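Local coordinates for acetyltransferase (Bacillus cereus, PDB 1Y9W), which probably transfers an acyl group, most likely acetyl from acetyl-coenzyme A, to an acceptor substrate, as a member of the GNAT family, at residues Val124-His127 with Pro128-His131; Glu89-Ala92 with Lys93-Cys97; Gly14-Ile17 with Lys18-Ile22; Glu73-His77 with Asp78-Ser82. One frame throughout, in Å; residues are numbered along the deposited sequence.

Contact 1. Residues Val124-His127 with Pro128-His131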
ATOM      1  N   VAL A 124      -6.964  -1.980  11.684  1.00 15.62           N
ATOM      2  CA  VAL A 124      -6.384  -3.287  11.934  1.00 15.43           C
ATOM      3  C   VAL A 124      -5.886  -3.164  13.369  1.00 15.63           C
ATOM      4  O   VAL A 124      -4.916  -2.466  13.640  1.00 14.29           O
ATOM      5  CB  VAL A 124      -5.202  -3.600  10.987  1.00 15.67           C
ATOM      6  CG1 VAL A 124      -4.587  -4.967  11.339  1.00 11.78           C
ATOM      7  CG2 VAL A 124      -5.689  -3.607   9.545  1.00 14.16           C
ATOM      8  N   GLU A 125      -6.587  -3.819  14.285  1.00 16.67           N
ATOM      9  CA  GLU A 125      -6.240  -3.786  15.701  1.00 18.60           C
ATOM     10  C   GLU A 125      -4.990  -4.618  16.001  1.00 18.15           C
ATOM     11  O   GLU A 125      -4.717  -5.606  15.328  1.00 17.41           O
ATOM     12  CB  GLU A 125      -7.419  -4.315  16.514  1.00 18.55           C
ATOM     13  CG  GLU A 125      -8.706  -3.542  16.281  1.00 20.80           C
ATOM     14  CD  GLU A 125      -8.740  -2.211  17.008  1.00 22.14           C
ATOM     15  OE1 GLU A 125      -7.695  -1.793  17.567  1.00 20.83           O
ATOM     16  OE2 GLU A 125      -9.825  -1.581  17.020  1.00 23.68           O
ATOM     17  N   ASP A 126      -4.238  -4.217  17.016  1.00 16.37           N
ATOM     18  CA  ASP A 126      -3.025  -4.932  17.412  1.00 17.82           C
ATOM     19  C   ASP A 126      -2.078  -5.297  16.265  1.00 18.48           C
ATOM     20  O   ASP A 126      -1.797  -6.477  16.021  1.00 19.12           O
ATOM     21  CB  ASP A 126      -3.385  -6.201  18.180  1.00 17.90           C
ATOM     22  CG  ASP A 126      -2.357  -6.545  19.234  1.00 19.53           C
ATOM     23  OD1 ASP A 126      -1.364  -5.799  19.362  1.00 20.39           O
ATOM     24  OD2 ASP A 126      -2.550  -7.557  19.942  1.00 22.06           O
ATOM     25  N   HIS A 127      -1.593  -4.279  15.566  1.00 16.14           N
ATOM     26  CA  HIS A 127      -0.653  -4.471  14.475  1.00 15.83           C
ATOM     27  C   HIS A 127       0.061  -3.159  14.212  1.00 14.94           C
ATOM     28  O   HIS A 127      -0.583  -2.156  13.928  1.00 14.27           O
ATOM     29  CB  HIS A 127      -1.342  -4.901  13.188  1.00 15.33           C
ATOM     30  CG  HIS A 127      -0.433  -4.870  11.996  1.00 16.20           C
ATOM     31  ND1 HIS A 127      -0.685  -4.098  10.881  1.00 16.61           N
ATOM     32  CD2 HIS A 127       0.757  -5.474  11.768  1.00 14.72           C
ATOM     33  CE1 HIS A 127       0.311  -4.225  10.021  1.00 12.70           C
ATOM     34  NE2 HIS A 127       1.199  -5.054  10.535  1.00 16.29           N
ATOM     35  N   PRO A 128       1.393  -3.131  14.388  1.00 14.15           N
ATOM     36  CA  PRO A 128       2.157  -4.305  14.832  1.00 14.16           C
ATOM     37  C   PRO A 128       1.708  -4.588  16.268  1.00 13.52           C
ATOM     38  O   PRO A 128       0.984  -3.780  16.851  1.00 12.92           O
ATOM     39  CB  PRO A 128       3.611  -3.834  14.739  1.00 12.65           C
ATOM     40  CG  PRO A 128       3.503  -2.343  14.967  1.00 13.77           C
ATOM     41  CD  PRO A 128       2.272  -1.966  14.174  1.00 14.16           C
ATOM     42  N   LYS A 129       2.123  -5.715  16.830  1.00 13.88           N
ATOM     43  CA  LYS A 129       1.714  -6.071  18.183  1.00 13.97           C
ATOM     44  C   LYS A 129       1.930  -4.917  19.145  1.00 14.46           C
ATOM     45  O   LYS A 129       3.040  -4.384  19.254  1.00 14.14           O
ATOM     46  CB  LYS A 129       2.481  -7.306  18.668  1.00 14.99           C
ATOM     47  CG  LYS A 129       1.958  -7.848  20.001  1.00 18.06           C
ATOM     48  CD  LYS A 129       2.600  -9.178  20.402  1.00 18.47           C
ATOM     49  CE  LYS A 129       4.051  -9.001  20.854  1.00 20.46           C
ATOM     50  NZ  LYS A 129       4.146  -8.184  22.101  1.00 24.32           N
ATOM     51  N   GLY A 130       0.858  -4.533  19.834  1.00 14.02           N
ATOM     52  CA  GLY A 130       0.931  -3.440  20.790  1.00 14.97           C
ATOM     53  C   GLY A 130       0.532  -2.088  20.219  1.00 15.00           C
ATOM     54  O   GLY A 130       0.587  -1.068  20.907  1.00 13.96           O
ATOM     55  N   HIS A 131       0.127  -2.085  18.952  1.00 14.87           N
ATOM     56  CA  HIS A 131      -0.273  -0.865  18.272  1.00 14.21           C
ATOM     57  C   HIS A 131      -1.432  -1.174  17.317  1.00 15.33           C
ATOM     58  O   HIS A 131      -1.954  -2.287  17.305  1.00 13.87           O
ATOM     59  CB  HIS A 131       0.918  -0.302  17.482  1.00 13.18           C
ATOM     60  CG  HIS A 131       2.174  -0.158  18.292  1.00 15.12           C
ATOM     61  ND1 HIS A 131       3.052  -1.203  18.505  1.00 14.95           N
ATOM     62  CD2 HIS A 131       2.687   0.902  18.962  1.00 12.24           C
ATOM     63  CE1 HIS A 131       4.048  -0.793  19.269  1.00 10.89           C
ATOM     64  NE2 HIS A 131       3.850   0.481  19.562  1.00 15.00           N
TER
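Asp126 and Gly130 tie together the loop of a beta hairpin, which links strand 119-124 to its antiparallel neighbour 133-139. The carboxylate of Asp126 reaches across the loop and OD1 accepts the backbone N-H of Gly130; OD1 and N are 2.6 Å apart, and the bond is almost straight (176°), meeting the oxygen nearly along its C-O axis. The CA of Lys129 lies beside the same oxygen, while the lysine side chain packs on Arg98 of the second subunit. What Asp126 grips is a type II turn, closed by His131 N donating to Pro128 O at 2.8 Å. Gly130 is its third residue, where a positive phi (95°) would press any side chain against the preceding carbonyl, so glycine is the natural occupant.

Before the turn, a cis peptide joins His127 to Pro128 and folds the chain back sharply, bringing the two CA atoms to 2.8 Å. With CG of His127 anti to the backbone N (chi1 170°), the imidazole lies obliquely against Pro128 N, its CG 3.5 Å from that nitrogen. The second subunit adds His63, whose ring meets that of His127, and Arg98, whose NH1 bonds to Asp126 O, which makes the hairpin tip part of the dimer interface.

The His131 ring turns its edge to Pro128 O, lying in the ring plane, and makes an edge-to-face contact with Phe107. Its ND1 also gives a weak hydrogen bond to Lys129 O, 3.3 Å away.

Contact 2. Residues Glu89-Ala92 with Lys93-Cys97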
ATOM      1  N   GLU A  89      -3.548  18.394  -1.195  1.00 24.72           N
ATOM      2  CA  GLU A  89      -4.932  18.043  -1.535  1.00 26.09           C
ATOM      3  C   GLU A  89      -5.351  18.904  -2.728  1.00 26.11           C
ATOM      4  O   GLU A  89      -5.984  18.424  -3.672  1.00 25.09           O
ATOM      5  CB  GLU A  89      -5.874  18.310  -0.360  1.00 26.66           C
ATOM      6  CG  GLU A  89      -5.412  17.692   0.941  1.00 30.15           C
ATOM      7  CD  GLU A  89      -6.448  17.776   2.039  1.00 32.47           C
ATOM      8  OE1 GLU A  89      -7.111  18.830   2.158  1.00 34.62           O
ATOM      9  OE2 GLU A  89      -6.590  16.787   2.794  1.00 32.46           O
ATOM     10  N   GLY A  90      -4.986  20.182  -2.674  1.00 26.21           N
ATOM     11  CA  GLY A  90      -5.313  21.094  -3.754  1.00 27.47           C
ATOM     12  C   GLY A  90      -4.747  20.600  -5.073  1.00 28.20           C
ATOM     13  O   GLY A  90      -5.419  20.642  -6.105  1.00 29.53           O
ATOM     14  N   ILE A  91      -3.508  20.125  -5.047  1.00 26.83           N
ATOM     15  CA  ILE A  91      -2.881  19.624  -6.258  1.00 26.88           C
ATOM     16  C   ILE A  91      -3.674  18.434  -6.770  1.00 28.77           C
ATOM     17  O   ILE A  91      -3.855  18.265  -7.980  1.00 29.80           O
ATOM     18  CB  ILE A  91      -1.428  19.171  -5.998  1.00 26.14           C
ATOM     19  CG1 ILE A  91      -0.604  20.332  -5.436  1.00 25.87           C
ATOM     20  CG2 ILE A  91      -0.812  18.662  -7.285  1.00 25.27           C
ATOM     21  CD1 ILE A  91       0.822  19.958  -5.087  1.00 24.21           C
ATOM     22  N   ALA A  92      -4.149  17.608  -5.842  1.00 28.99           N
ATOM     23  CA  ALA A  92      -4.919  16.425  -6.198  1.00 30.38           C
ATOM     24  C   ALA A  92      -6.246  16.842  -6.811  1.00 31.81           C
ATOM     25  O   ALA A  92      -6.663  16.304  -7.834  1.00 31.22           O
ATOM     26  CB  ALA A  92      -5.165  15.567  -4.962  1.00 29.49           C
ATOM     27  N   LYS A  93      -6.903  17.800  -6.166  1.00 33.62           N
ATOM     28  CA  LYS A  93      -8.186  18.314  -6.622  1.00 36.33           C
ATOM     29  C   LYS A  93      -8.043  18.898  -8.029  1.00 36.78           C
ATOM     30  O   LYS A  93      -8.912  18.715  -8.880  1.00 37.53           O
ATOM     31  CB  LYS A  93      -8.678  19.388  -5.654  1.00 38.20           C
ATOM     32  CG  LYS A  93     -10.133  19.780  -5.830  1.00 43.32           C
ATOM     33  CD  LYS A  93     -10.537  20.902  -4.872  1.00 46.43           C
ATOM     34  CE  LYS A  93     -10.274  20.547  -3.400  1.00 48.44           C
ATOM     35  NZ  LYS A  93      -8.829  20.619  -3.011  1.00 47.56           N
ATOM     36  N   GLU A  94      -6.933  19.585  -8.262  1.00 36.49           N
ATOM     37  CA  GLU A  94      -6.638  20.207  -9.550  1.00 37.48           C
ATOM     38  C   GLU A  94      -6.390  19.204 -10.684  1.00 36.38           C
ATOM     39  O   GLU A  94      -6.683  19.488 -11.849  1.00 37.24           O
ATOM     40  CB  GLU A  94      -5.420  21.127  -9.398  1.00 40.62           C
ATOM     41  CG  GLU A  94      -4.876  21.720 -10.695  1.00 45.08           C
ATOM     42  CD  GLU A  94      -5.863  22.649 -11.394  1.00 49.23           C
ATOM     43  OE1 GLU A  94      -6.437  23.533 -10.715  1.00 51.33           O
ATOM     44  OE2 GLU A  94      -6.055  22.499 -12.625  1.00 50.41           O
ATOM     45  N   LYS A  95      -5.851  18.036 -10.353  1.00 33.82           N
ATOM     46  CA  LYS A  95      -5.571  17.029 -11.369  1.00 31.86           C
ATOM     47  C   LYS A  95      -6.735  16.074 -11.597  1.00 31.49           C
ATOM     48  O   LYS A  95      -6.590  15.054 -12.273  1.00 31.01           O
ATOM     49  CB  LYS A  95      -4.320  16.237 -10.994  1.00 30.99           C
ATOM     50  CG  LYS A  95      -3.115  17.118 -10.805  1.00 30.18           C
ATOM     51  CD  LYS A  95      -1.868  16.412 -11.235  1.00 32.00           C
ATOM     52  CE  LYS A  95      -0.731  17.392 -11.344  1.00 32.77           C
ATOM     53  NZ  LYS A  95       0.470  16.724 -11.906  1.00 35.94           N
ATOM     54  N   GLY A  96      -7.886  16.406 -11.026  1.00 31.76           N
ATOM     55  CA  GLY A  96      -9.059  15.568 -11.201  1.00 31.31           C
ATOM     56  C   GLY A  96      -9.241  14.446 -10.192  1.00 31.88           C
ATOM     57  O   GLY A  96     -10.026  13.524 -10.434  1.00 31.26           O
ATOM     58  N   CYS A  97      -8.519  14.505  -9.072  1.00 31.61           N
ATOM     59  CA  CYS A  97      -8.657  13.481  -8.039  1.00 29.77           C
ATOM     60  C   CYS A  97      -9.960  13.728  -7.302  1.00 29.75           C
ATOM     61  O   CYS A  97     -10.297  14.859  -6.944  1.00 29.50           O
ATOM     62  CB  CYS A  97      -7.478  13.511  -7.070  1.00 28.33           C
ATOM     63  SG  CYS A  97      -5.951  12.949  -7.840  1.00 27.27           S
TER
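Glu89 O receives the N-H of Lys93 at 2.7 Å in the last turns of helix 80-94, which closes in a Schellman motif. The helix belongs to the beta-alpha-beta unit with strands 63-71 and 99-105. The carboxylate of Glu89 leads away from this turn to a salt bridge with Lys138.

Gly90 O takes the next helical bond, from Glu94 N. Over the bare CA of Gly90 bends the chain of Lys93: turns at chi3 (-56°) and chi4 (75°) fold its ammonium back, leaving NZ 3.6 Å from that CA.

Ile91 O accepts Lys95 N at 3.1 Å and also has CG of Lys95 close by. The far end of this lysine reaches Glu38 in a salt bridge.

Ala92 carries the closure. Its carbonyl O accepts Cys97 N at 2.9 Å and, weakly, Lys95 N, while Gly96 N gives a weak bond to Lys93 O. Gly96 reverses the chain with positive phi (89°), which suits a residue without a CB. Alanine's small methyl lets the returning chain come close: Ala92 CB packs 3.7 Å from Cys97 CB.

Contact 3. Residues Gly14-Ile17 with Lys18-Ile22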
ATOM      1  N   GLY A  14       8.793 -11.992  -9.617  1.00 33.84           N
ATOM      2  CA  GLY A  14       7.832 -11.308  -8.771  1.00 32.60           C
ATOM      3  C   GLY A  14       7.350 -10.038  -9.448  1.00 32.41           C
ATOM      4  O   GLY A  14       6.199  -9.634  -9.300  1.00 30.95           O
ATOM      5  N   GLU A  15       8.243  -9.404 -10.200  1.00 33.02           N
ATOM      6  CA  GLU A  15       7.919  -8.176 -10.919  1.00 33.58           C
ATOM      7  C   GLU A  15       7.020  -8.525 -12.100  1.00 32.58           C
ATOM      8  O   GLU A  15       6.188  -7.722 -12.515  1.00 31.40           O
ATOM      9  CB  GLU A  15       9.204  -7.508 -11.420  1.00 35.21           C
ATOM     10  CG  GLU A  15       9.027  -6.132 -12.041  1.00 38.43           C
ATOM     11  CD  GLU A  15       8.605  -5.078 -11.030  1.00 42.41           C
ATOM     12  OE1 GLU A  15       9.018  -5.177  -9.852  1.00 43.92           O
ATOM     13  OE2 GLU A  15       7.875  -4.138 -11.415  1.00 45.32           O
ATOM     14  N   TYR A  16       7.201  -9.725 -12.640  1.00 32.09           N
ATOM     15  CA  TYR A  16       6.400 -10.188 -13.771  1.00 32.50           C
ATOM     16  C   TYR A  16       4.963 -10.395 -13.311  1.00 31.21           C
ATOM     17  O   TYR A  16       4.019  -9.994 -13.993  1.00 31.34           O
ATOM     18  CB  TYR A  16       6.965 -11.501 -14.313  1.00 33.28           C
ATOM     19  CG  TYR A  16       6.139 -12.145 -15.408  1.00 34.39           C
ATOM     20  CD1 TYR A  16       5.901 -11.483 -16.616  1.00 36.19           C
ATOM     21  CD2 TYR A  16       5.613 -13.430 -15.247  1.00 34.34           C
ATOM     22  CE1 TYR A  16       5.155 -12.091 -17.644  1.00 35.69           C
ATOM     23  CE2 TYR A  16       4.868 -14.041 -16.263  1.00 35.02           C
ATOM     24  CZ  TYR A  16       4.645 -13.366 -17.458  1.00 35.26           C
ATOM     25  OH  TYR A  16       3.916 -13.968 -18.460  1.00 36.83           O
ATOM     26  N   ILE A  17       4.811 -11.032 -12.153  1.00 29.77           N
ATOM     27  CA  ILE A  17       3.496 -11.290 -11.571  1.00 28.59           C
ATOM     28  C   ILE A  17       2.754  -9.969 -11.408  1.00 27.53           C
ATOM     29  O   ILE A  17       1.587  -9.837 -11.787  1.00 25.70           O
ATOM     30  CB  ILE A  17       3.626 -11.969 -10.186  1.00 28.87           C
ATOM     31  CG1 ILE A  17       4.233 -13.366 -10.349  1.00 29.72           C
ATOM     32  CG2 ILE A  17       2.269 -12.033  -9.497  1.00 28.79           C
ATOM     33  CD1 ILE A  17       3.441 -14.290 -11.270  1.00 30.31           C
ATOM     34  N   LYS A  18       3.458  -8.991 -10.850  1.00 26.96           N
ATOM     35  CA  LYS A  18       2.909  -7.660 -10.628  1.00 27.37           C
ATOM     36  C   LYS A  18       2.407  -7.019 -11.921  1.00 27.38           C
ATOM     37  O   LYS A  18       1.321  -6.442 -11.948  1.00 26.13           O
ATOM     38  CB  LYS A  18       3.973  -6.754  -9.990  1.00 26.13           C
ATOM     39  CG  LYS A  18       3.562  -5.298  -9.884  1.00 26.00           C
ATOM     40  CD  LYS A  18       4.654  -4.453  -9.256  1.00 27.21           C
ATOM     41  CE  LYS A  18       4.213  -3.003  -9.108  1.00 28.88           C
ATOM     42  NZ  LYS A  18       5.159  -2.219  -8.258  1.00 31.67           N
ATOM     43  N   ASN A  19       3.208  -7.116 -12.984  1.00 28.47           N
ATOM     44  CA  ASN A  19       2.844  -6.536 -14.278  1.00 29.95           C
ATOM     45  C   ASN A  19       1.707  -7.285 -14.970  1.00 28.45           C
ATOM     46  O   ASN A  19       0.883  -6.677 -15.658  1.00 29.35           O
ATOM     47  CB  ASN A  19       4.067  -6.477 -15.197  1.00 31.62           C
ATOM     48  CG  ASN A  19       5.136  -5.537 -14.677  1.00 33.41           C
ATOM     49  OD1 ASN A  19       4.850  -4.398 -14.305  1.00 33.39           O
ATOM     50  ND2 ASN A  19       6.375  -6.008 -14.653  1.00 36.35           N
ATOM     51  N   LYS A  20       1.666  -8.602 -14.804  1.00 27.16           N
ATOM     52  CA  LYS A  20       0.593  -9.384 -15.395  1.00 28.00           C
ATOM     53  C   LYS A  20      -0.710  -8.975 -14.702  1.00 27.21           C
ATOM     54  O   LYS A  20      -1.762  -8.907 -15.338  1.00 27.19           O
ATOM     55  CB  LYS A  20       0.869 -10.872 -15.210  1.00 29.00           C
ATOM     56  CG  LYS A  20       2.092 -11.360 -15.973  1.00 33.13           C
ATOM     57  CD  LYS A  20       1.735 -11.868 -17.361  1.00 35.58           C
ATOM     58  CE  LYS A  20       1.156 -10.785 -18.246  1.00 38.12           C
ATOM     59  NZ  LYS A  20       0.651 -11.364 -19.527  1.00 39.09           N
ATOM     60  N   VAL A  21      -0.631  -8.688 -13.402  1.00 26.50           N
ATOM     61  CA  VAL A  21      -1.799  -8.254 -12.634  1.00 27.37           C
ATOM     62  C   VAL A  21      -2.253  -6.864 -13.068  1.00 28.60           C
ATOM     63  O   VAL A  21      -3.451  -6.596 -13.174  1.00 28.13           O
ATOM     64  CB  VAL A  21      -1.511  -8.190 -11.117  1.00 27.29           C
ATOM     65  CG1 VAL A  21      -2.639  -7.476 -10.416  1.00 25.46           C
ATOM     66  CG2 VAL A  21      -1.362  -9.585 -10.552  1.00 26.88           C
ATOM     67  N   ILE A  22      -1.294  -5.973 -13.302  1.00 29.59           N
ATOM     68  CA  ILE A  22      -1.613  -4.613 -13.731  1.00 29.43           C
ATOM     69  C   ILE A  22      -2.188  -4.643 -15.155  1.00 30.88           C
ATOM     70  O   ILE A  22      -3.161  -3.943 -15.470  1.00 29.50           O
ATOM     71  CB  ILE A  22      -0.351  -3.715 -13.701  1.00 29.60           C
ATOM     72  CG1 ILE A  22       0.216  -3.669 -12.277  1.00 29.29           C
ATOM     73  CG2 ILE A  22      -0.692  -2.309 -14.185  1.00 28.56           C
ATOM     74  CD1 ILE A  22       1.494  -2.856 -12.147  1.00 28.15           C
TER
HETATM   75  O   HOH W   1       5.846  -2.201 -11.973  1.00 53.04           O
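Tyr16 and Lys20, one turn apart on helix 11-27, make the main side-chain contact here, a CH-pi interaction. CG of Lys20 sits over one face of the phenol ring, 3.6 Å from its centroid and only 15° off the normal. CG of Tyr16 is anti to the backbone N (chi1 175°), which carries the phenol outward and somewhat toward the later residues, where the Lys20 chain can cross its face. The lysine then bends at chi2 and chi3, so that CD follows the ring to its outer end, 3.2 Å from Tyr16 OH. A long methylene chain suits this place, since it covers an aromatic face and still delivers an ammonium group beyond it.

Backbone bonds form the regular alpha-helical series, among them Lys20 N to Tyr16 O at 2.9 Å and Val21 N to Ile17 O at 3.0 Å.

Polar side chains gather on another flank. Glu15 and Lys18 run side by side in the same direction. A water donates to Glu15 OE2 at 2.9 Å and, weakly, to Asn19 OD1.

On the second subunit, Ile17 packs on Ile51, Val21 and Lys20 on Trp70, and Lys18 on Phe68. The lysines thus pack against aromatic residues as well as carrying charge, whereas Glu15 OE2 and Lys18 NZ, 4.6 Å apart and beyond a salt bridge, would attract each other only loosely.

Contact 4. Residues Glu73-His77 with Asp78-Ser82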
ATOM      1  N   GLU A  73      10.806  17.685  14.077  1.00 38.57           N
ATOM      2  CA  GLU A  73      10.338  17.888  15.441  1.00 42.73           C
ATOM      3  C   GLU A  73      10.614  19.300  15.984  1.00 42.68           C
ATOM      4  O   GLU A  73       9.808  19.848  16.737  1.00 43.88           O
ATOM      5  CB  GLU A  73      10.950  16.824  16.371  1.00 46.94           C
ATOM      6  CG  GLU A  73      12.449  16.541  16.169  1.00 52.48           C
ATOM      7  CD  GLU A  73      13.356  17.696  16.593  1.00 56.27           C
ATOM      8  OE1 GLU A  73      13.265  18.134  17.768  1.00 58.19           O
ATOM      9  OE2 GLU A  73      14.166  18.157  15.751  1.00 56.71           O
ATOM     10  N   SER A  74      11.737  19.892  15.593  1.00 41.85           N
ATOM     11  CA  SER A  74      12.097  21.231  16.051  1.00 42.02           C
ATOM     12  C   SER A  74      11.025  22.266  15.713  1.00 42.04           C
ATOM     13  O   SER A  74      10.951  23.320  16.338  1.00 42.62           O
ATOM     14  CB  SER A  74      13.415  21.673  15.412  1.00 41.95           C
ATOM     15  OG  SER A  74      13.223  22.033  14.050  1.00 43.58           O
ATOM     16  N   VAL A  75      10.197  21.961  14.721  1.00 42.97           N
ATOM     17  CA  VAL A  75       9.151  22.874  14.290  1.00 43.67           C
ATOM     18  C   VAL A  75       7.813  22.161  14.139  1.00 44.99           C
ATOM     19  O   VAL A  75       7.044  22.457  13.226  1.00 45.51           O
ATOM     20  CB  VAL A  75       9.531  23.524  12.937  1.00 43.65           C
ATOM     21  CG1 VAL A  75      10.829  24.297  13.079  1.00 42.83           C
ATOM     22  CG2 VAL A  75       9.688  22.453  11.867  1.00 42.60           C
ATOM     23  N   ARG A  76       7.532  21.228  15.043  1.00 46.82           N
ATOM     24  CA  ARG A  76       6.289  20.462  14.990  1.00 48.48           C
ATOM     25  C   ARG A  76       5.062  21.260  15.435  1.00 47.88           C
ATOM     26  O   ARG A  76       3.934  20.795  15.309  1.00 47.99           O
ATOM     27  CB  ARG A  76       6.425  19.183  15.832  1.00 49.95           C
ATOM     28  CG  ARG A  76       6.550  19.415  17.332  1.00 53.91           C
ATOM     29  CD  ARG A  76       5.181  19.514  17.999  1.00 56.74           C
ATOM     30  NE  ARG A  76       4.509  18.216  18.073  1.00 59.38           N
ATOM     31  CZ  ARG A  76       3.245  18.045  18.456  1.00 61.31           C
ATOM     32  NH1 ARG A  76       2.501  19.091  18.798  1.00 61.66           N
ATOM     33  NH2 ARG A  76       2.726  16.822  18.510  1.00 62.17           N
ATOM     34  N   HIS A  77       5.280  22.464  15.949  1.00 48.40           N
ATOM     35  CA  HIS A  77       4.173  23.307  16.402  1.00 48.41           C
ATOM     36  C   HIS A  77       3.832  24.393  15.391  1.00 46.96           C
ATOM     37  O   HIS A  77       2.754  24.988  15.447  1.00 47.40           O
ATOM     38  CB  HIS A  77       4.523  23.996  17.725  1.00 50.64           C
ATOM     39  CG  HIS A  77       4.623  23.065  18.891  1.00 52.14           C
ATOM     40  ND1 HIS A  77       3.553  22.319  19.342  1.00 52.50           N
ATOM     41  CD2 HIS A  77       5.655  22.786  19.724  1.00 51.88           C
ATOM     42  CE1 HIS A  77       3.921  21.624  20.403  1.00 52.89           C
ATOM     43  NE2 HIS A  77       5.191  21.889  20.655  1.00 52.75           N
ATOM     44  N   ASP A  78       4.754  24.646  14.470  1.00 44.16           N
ATOM     45  CA  ASP A  78       4.572  25.694  13.480  1.00 42.13           C
ATOM     46  C   ASP A  78       3.526  25.447  12.392  1.00 39.29           C
ATOM     47  O   ASP A  78       3.316  26.294  11.519  1.00 38.44           O
ATOM     48  CB  ASP A  78       5.934  26.043  12.870  1.00 45.63           C
ATOM     49  CG  ASP A  78       6.962  26.433  13.934  1.00 48.64           C
ATOM     50  OD1 ASP A  78       6.573  27.081  14.932  1.00 50.75           O
ATOM     51  OD2 ASP A  78       8.159  26.103  13.773  1.00 50.52           O
ATOM     52  N   GLY A  79       2.870  24.292  12.445  1.00 36.60           N
ATOM     53  CA  GLY A  79       1.828  23.978  11.484  1.00 32.53           C
ATOM     54  C   GLY A  79       2.228  23.740  10.041  1.00 31.54           C
ATOM     55  O   GLY A  79       1.438  23.992   9.128  1.00 31.69           O
ATOM     56  N   TYR A  80       3.441  23.258   9.812  1.00 28.40           N
ATOM     57  CA  TYR A  80       3.858  22.988   8.446  1.00 26.92           C
ATOM     58  C   TYR A  80       3.144  21.743   7.918  1.00 26.77           C
ATOM     59  O   TYR A  80       2.900  21.621   6.714  1.00 26.85           O
ATOM     60  CB  TYR A  80       5.374  22.790   8.375  1.00 27.81           C
ATOM     61  CG  TYR A  80       6.161  24.042   8.672  1.00 27.13           C
ATOM     62  CD1 TYR A  80       5.897  25.231   7.993  1.00 27.08           C
ATOM     63  CD2 TYR A  80       7.164  24.043   9.633  1.00 28.47           C
ATOM     64  CE1 TYR A  80       6.617  26.395   8.270  1.00 28.33           C
ATOM     65  CE2 TYR A  80       7.891  25.202   9.916  1.00 28.88           C
ATOM     66  CZ  TYR A  80       7.614  26.373   9.232  1.00 28.03           C
ATOM     67  OH  TYR A  80       8.338  27.517   9.505  1.00 29.89           O
ATOM     68  N   GLY A  81       2.803  20.827   8.821  1.00 24.70           N
ATOM     69  CA  GLY A  81       2.126  19.606   8.415  1.00 23.52           C
ATOM     70  C   GLY A  81       0.741  19.859   7.850  1.00 23.80           C
ATOM     71  O   GLY A  81       0.348  19.288   6.829  1.00 22.73           O
ATOM     72  N   SER A  82      -0.009  20.723   8.517  1.00 23.23           N
ATOM     73  CA  SER A  82      -1.350  21.058   8.079  1.00 24.07           C
ATOM     74  C   SER A  82      -1.250  21.757   6.718  1.00 23.81           C
ATOM     75  O   SER A  82      -2.048  21.526   5.803  1.00 22.82           O
ATOM     76  CB  SER A  82      -1.986  21.978   9.119  1.00 26.13           C
ATOM     77  OG  SER A  82      -3.354  22.193   8.842  1.00 32.20           O
TER
HETATM   78  O   HOH W   2       5.077  22.294  11.432  1.00 35.86           O
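Tyr80 turns the edge of its ring to Val75: CB of the valine lies in the ring plane, and CG2 touches CD2 at 3.7 Å. Branching at CB suits Val75 here, because one methyl can meet the tyrosine while CG1 is turned to Asp78. The side chain of Asp78 crosses that of Val75 at about a right angle, with OD2 only 3.0 Å from Val75 CB, a tight fit. A second flat group, the imidazole of His77, has CD of Arg76 over the centre of one face, 3.4 Å above the plane; its ND1 in turn lies at the edge of the guanidinium, in plane.

Main-chain groups hold the turn together. Asp78 N makes a weak bond to Val75 O, and a bridging water donates to that same oxygen at 2.7 Å while accepting the N-H of Tyr80 at 2.5 Å, short enough to leave the water's exact place doubtful. Gly79, at the N-cap position, takes a positive phi (69°) that favours glycine.

Arg76, Gly79 and Gly81 fit the Arg-x-x-Gly-x-Gly signature of the GNAT fold; in relatives, backbone N-H groups of this loop bind the pyrophosphate of acetyl-coenzyme A, so a similar role is likely. The loop carries the chain from strand 63-71 into helix 80-94, whose first turn is linked to His116 by Ser82 OG and packs through Tyr80 on Lys4 of the second subunit.

Along the chain the order is contact 3, contact 4, contact 2, contact 1. Contacts 4 and 2 mark the beginning and end of helix 80-94, with centres about 23 Å apart, and so bracket the helix of the beta-alpha-beta unit between strands 63-71 and 99-105. Contact 1 tops the hairpin of strands 119-124 and 133-139 at one side of the mixed sheet, about 32 Å between centres from contact 2 and across the chain's centre from it. Contact 3, on helix 11-27, lies about 40 Å between centres from contact 4. Contacts 1 and 3 meet the second subunit through several residues, contact 4 through Tyr80, so the dimer interface draws on distant parts of the chain and adjoins the probable cofactor loop.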